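PDB 1FX5: anti-H(O) lectin 1 from Ulex europaeus, which binds carbohydrate with specificity for L-fucose, as a homodimeric legume lectin that carries calcium and manganese ions. Local coordinates for residues A[92-95]-A[96-100]; A[204-207]-A[208-212]. One frame throughout, in Å; residues are numbered along the deposited sequence.

Overall arrangement
Both interactions are local bends at the ends of neighbouring strands in one sheet. In interaction 1 the chain turns as it leaves strand 88-94; in interaction 2 it bends as it enters strand 209-219. Their centres lie about 9 Å apart. The strands make a direct link, a probable hydrogen bond from Ser-211 N to Ala-94 O at 3.0 Å, and the Pro-96 ring packs against the Trp-209 carbonyl. Interaction 1 lies at the surface and combines a backbone hydrogen bond with proline rings and an exposed aspartate. Interaction 2 is buried and rests on apolar contact between leucine, proline and valine, while its polar groups bond to strand 44-59 and the residues just beyond it.

Interaction 1. Residues A[92-95]-A[96-100]; sequences FLAP and PDSPL
Ser-98 N donates a hydrogen bond to Pro-95 O, at 3.1 Å and a fairly straight 159°, closing a type I beta turn; the donor stands above the carbonyl plane of Pro-95, 54° out of it. Pro-96 holds the second position, where the ring's restricted phi is what the turn requires and its missing N-H costs nothing. The tight part is this bond together with the strand side, where the Pro-96 ring touches Ser-211. Pro-95 CB and Pro-96 CD, 3.9 Å apart, are in contact as neighbouring rings, and two rigid rings in succession stiffen the chain just where the strand ends. With chi1 at 66°, Ser-98 OG sits between its own N and carbonyl carbon, and its nearest side-chain partner within the turn is CB of the buried Ala-94, at 4.1 Å. Arg-50 bonds to this hydroxyl and, weakly, to Pro-95 O, and its guanidinium probably polarises that carbonyl.

The outer side is looser. Asp-97 is exposed, which suits a charged carboxylate, and its OD1 comes only to 3.9 Å from Pro-95 CB. Beyond the turn, Leu-100 touches a bound N-acetylglucosamine. On the strand side, strand 88-94 pairs antiparallel with strands 122-127 and 209-219, while Ala-94 and Pro-95 pack on Thr-121 and Gln-120.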
loop_
_atom_site.group_PDB
_atom_site.type_symbol
_atom_site.label_atom_id
_atom_site.label_comp_id
_atom_site.label_asym_id
_atom_site.label_seq_id
_atom_site.Cartn_x
_atom_site.Cartn_y
_atom_site.Cartn_z
ATOM N N PHE A 92 -5.898 1.345 15.421
ATOM C CA PHE A 92 -4.972 2.408 15.805
ATOM C C PHE A 92 -4.050 2.996 14.747
ATOM O O PHE A 92 -3.860 2.414 13.673
ATOM C CB PHE A 92 -4.111 1.916 16.990
ATOM C CG PHE A 92 -3.065 0.874 16.607
ATOM C CD1 PHE A 92 -3.432 -0.414 16.242
ATOM C CD2 PHE A 92 -1.717 1.199 16.588
ATOM C CE1 PHE A 92 -2.478 -1.366 15.852
ATOM C CE2 PHE A 92 -0.746 0.255 16.202
ATOM C CZ PHE A 92 -1.135 -1.028 15.829
ATOM N N LEU A 93 -3.536 4.192 15.033
ATOM C CA LEU A 93 -2.609 4.899 14.134
ATOM C C LEU A 93 -1.369 5.131 15.005
ATOM O O LEU A 93 -1.500 5.612 16.140
ATOM C CB LEU A 93 -3.196 6.236 13.646
ATOM C CG LEU A 93 -4.419 6.116 12.722
ATOM C CD1 LEU A 93 -5.645 6.363 13.527
ATOM C CD2 LEU A 93 -4.398 7.117 11.623
ATOM N N ALA A 94 -0.194 4.725 14.521
ATOM C CA ALA A 94 1.061 4.900 15.283
ATOM C C ALA A 94 2.291 4.962 14.366
ATOM O O ALA A 94 2.163 4.812 13.158
ATOM C CB ALA A 94 1.233 3.748 16.263
ATOM N N PRO A 95 3.477 5.281 14.911
ATOM C CA PRO A 95 4.664 5.322 14.040
ATOM C C PRO A 95 4.751 3.946 13.356
ATOM O O PRO A 95 4.583 2.931 14.014
ATOM C CB PRO A 95 5.798 5.547 15.036
ATOM C CG PRO A 95 5.133 6.453 16.068
ATOM C CD PRO A 95 3.801 5.731 16.280
ATOM N N PRO A 96 5.048 3.896 12.038
ATOM C CA PRO A 96 5.128 2.619 11.295
ATOM C C PRO A 96 6.094 1.562 11.786
ATOM O O PRO A 96 5.893 0.366 11.568
ATOM C CB PRO A 96 5.410 3.053 9.855
ATOM C CG PRO A 96 6.094 4.380 10.010
ATOM C CD PRO A 96 5.391 5.045 11.172
ATOM N N ASP A 97 7.097 1.990 12.525
ATOM C CA ASP A 97 8.074 1.062 13.046
ATOM C C ASP A 97 7.959 0.853 14.557
ATOM O O ASP A 97 8.917 0.393 15.172
ATOM C CB ASP A 97 9.479 1.587 12.705
ATOM C CG ASP A 97 9.765 2.967 13.329
ATOM O OD1 ASP A 97 8.836 3.793 13.443
ATOM O OD2 ASP A 97 10.921 3.229 13.717
ATOM N N SER A 98 6.818 1.173 15.173
ATOM C CA SER A 98 6.714 0.976 16.618
ATOM C C SER A 98 6.722 -0.519 16.968
ATOM O O SER A 98 6.187 -1.350 16.230
ATOM C CB SER A 98 5.462 1.651 17.181
ATOM O OG SER A 98 4.298 1.024 16.698
ATOM N N PRO A 99 7.311 -0.877 18.114
ATOM C CA PRO A 99 7.366 -2.288 18.529
ATOM C C PRO A 99 6.125 -2.755 19.306
ATOM O O PRO A 99 5.328 -1.928 19.764
ATOM C CB PRO A 99 8.596 -2.313 19.435
ATOM C CG PRO A 99 8.476 -0.980 20.156
ATOM C CD PRO A 99 8.043 -0.006 19.051
ATOM N N LEU A 100 5.978 -4.069 19.474
ATOM C CA LEU A 100 4.847 -4.641 20.214
ATOM C C LEU A 100 5.213 -4.362 21.685
ATOM O O LEU A 100 6.359 -4.572 22.078
ATOM C CB LEU A 100 4.814 -6.155 20.024
ATOM C CG LEU A 100 3.578 -7.013 20.314
ATOM C CD1 LEU A 100 4.061 -8.412 20.588
ATOM C CD2 LEU A 100 2.811 -6.542 21.490
#

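Interaction 2. Residues A[204-207]-A[208-212]; sequences EILP and EWVSV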
loop_
_atom_site.group_PDB
_atom_site.type_symbol
_atom_site.label_atom_id
_atom_site.label_comp_id
_atom_site.label_asym_id
_atom_site.label_seq_id
_atom_site.Cartn_x
_atom_site.Cartn_y
_atom_site.Cartn_z
ATOM N N GLU A 204 -0.795 17.619 15.836
ATOM C CA GLU A 204 -0.089 17.842 17.082
ATOM C C GLU A 204 0.268 16.580 17.861
ATOM O O GLU A 204 1.008 16.646 18.841
ATOM C CB GLU A 204 -0.940 18.721 17.996
ATOM C CG GLU A 204 -1.087 20.152 17.542
ATOM C CD GLU A 204 -1.818 20.971 18.591
ATOM O OE1 GLU A 204 -1.271 21.075 19.715
ATOM O OE2 GLU A 204 -2.938 21.479 18.308
ATOM N N ILE A 205 -0.268 15.441 17.447
ATOM C CA ILE A 205 -0.017 14.190 18.132
ATOM C C ILE A 205 0.739 13.102 17.372
ATOM O O ILE A 205 1.576 12.398 17.956
ATOM C CB ILE A 205 -1.382 13.673 18.670
ATOM C CG1 ILE A 205 -1.775 14.517 19.884
ATOM C CG2 ILE A 205 -1.348 12.193 19.029
ATOM C CD1 ILE A 205 -3.110 15.107 19.763
ATOM N N LEU A 206 0.485 13.003 16.068
ATOM C CA LEU A 206 1.125 11.998 15.205
ATOM C C LEU A 206 2.204 12.505 14.229
ATOM O O LEU A 206 2.268 13.692 13.904
ATOM C CB LEU A 206 0.037 11.303 14.358
ATOM C CG LEU A 206 -1.164 10.608 15.030
ATOM C CD1 LEU A 206 -2.264 10.247 13.996
ATOM C CD2 LEU A 206 -0.674 9.377 15.736
ATOM N N PRO A 207 3.114 11.613 13.802
ATOM C CA PRO A 207 4.145 12.052 12.838
ATOM C C PRO A 207 3.446 12.171 11.447
ATOM O O PRO A 207 2.272 11.779 11.310
ATOM C CB PRO A 207 5.158 10.908 12.879
ATOM C CG PRO A 207 4.325 9.706 13.283
ATOM C CD PRO A 207 3.366 10.250 14.303
ATOM N N GLU A 208 4.113 12.703 10.424
ATOM C CA GLU A 208 3.468 12.824 9.105
ATOM C C GLU A 208 3.041 11.508 8.448
ATOM O O GLU A 208 2.082 11.489 7.657
ATOM C CB GLU A 208 4.365 13.549 8.126
ATOM C CG GLU A 208 4.560 14.992 8.424
ATOM C CD GLU A 208 5.599 15.572 7.505
ATOM O OE1 GLU A 208 5.280 15.798 6.309
ATOM O OE2 GLU A 208 6.744 15.732 7.979
ATOM N N TRP A 209 3.808 10.445 8.693
ATOM C CA TRP A 209 3.516 9.117 8.135
ATOM C C TRP A 209 3.256 8.133 9.272
ATOM O O TRP A 209 4.102 7.989 10.183
ATOM C CB TRP A 209 4.693 8.595 7.290
ATOM C CG TRP A 209 4.958 9.361 6.025
ATOM C CD1 TRP A 209 5.667 10.525 5.906
ATOM C CD2 TRP A 209 4.551 8.998 4.689
ATOM N NE1 TRP A 209 5.729 10.910 4.583
ATOM C CE2 TRP A 209 5.059 9.990 3.814
ATOM C CE3 TRP A 209 3.810 7.937 4.146
ATOM C CZ2 TRP A 209 4.851 9.948 2.422
ATOM C CZ3 TRP A 209 3.601 7.897 2.769
ATOM C CH2 TRP A 209 4.122 8.898 1.923
ATOM N N VAL A 210 2.114 7.444 9.211
ATOM C CA VAL A 210 1.740 6.462 10.242
ATOM C C VAL A 210 1.240 5.164 9.623
ATOM O O VAL A 210 0.888 5.131 8.444
ATOM C CB VAL A 210 0.577 6.985 11.172
ATOM C CG1 VAL A 210 0.989 8.239 11.916
ATOM C CG2 VAL A 210 -0.689 7.253 10.356
ATOM N N SER A 211 1.226 4.091 10.404
ATOM C CA SER A 211 0.734 2.801 9.906
ATOM C C SER A 211 -0.689 2.674 10.480
ATOM O O SER A 211 -1.011 3.375 11.438
ATOM C CB SER A 211 1.592 1.661 10.455
ATOM O OG SER A 211 1.513 1.592 11.867
ATOM N N VAL A 212 -1.572 1.915 9.836
ATOM C CA VAL A 212 -2.939 1.736 10.348
ATOM C C VAL A 212 -3.079 0.219 10.541
ATOM O O VAL A 212 -2.533 -0.556 9.734
ATOM C CB VAL A 212 -4.051 2.233 9.396
ATOM C CG1 VAL A 212 -3.946 3.738 9.197
ATOM C CG2 VAL A 212 -4.007 1.490 8.068
#
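Pro-207 and Val-210 meet three residues apart, their side chains crossing at about a right angle, and the apolar contact centres on one methyl. Val-210 CG1 lies 3.9 Å from both Pro-207 CG and Pro-207 CD, and Leu-206 CB comes within 4.0 Å of the same methyl. Chi1 of -61° places CG1 beside the valine's own N, which turns it back toward the preceding bend. A beta-branched residue suits the strand. The proline ring, puckered C-gamma endo, also lies against the backbone, its CG 3.6 Å from Trp-209 O.

Strand 209-219 belongs to the beta-sandwich of the legume lectin fold, and it runs between strands 44-59 and 88-94. Leu-206 and Val-210 both pack on Leu-93 of the latter, so the bend packs on the neighbouring strand of the sheet it leads into.

The polar groups find their partners on strand 44-59 and at Cys-60 just beyond it. Trp-58 NE1 donates to Leu-206 O, satisfying a carbonyl of a buried residue. Glu-208, extended beyond CG, carries OE1 to the backbone N of Cys-60, which suits a partly exposed carboxylate just before the strand.

The aromatic contact is a ring stack of Trp-209 with His-56. Across the dimer, Trp-209 also packs on Asp-17 of the second subunit.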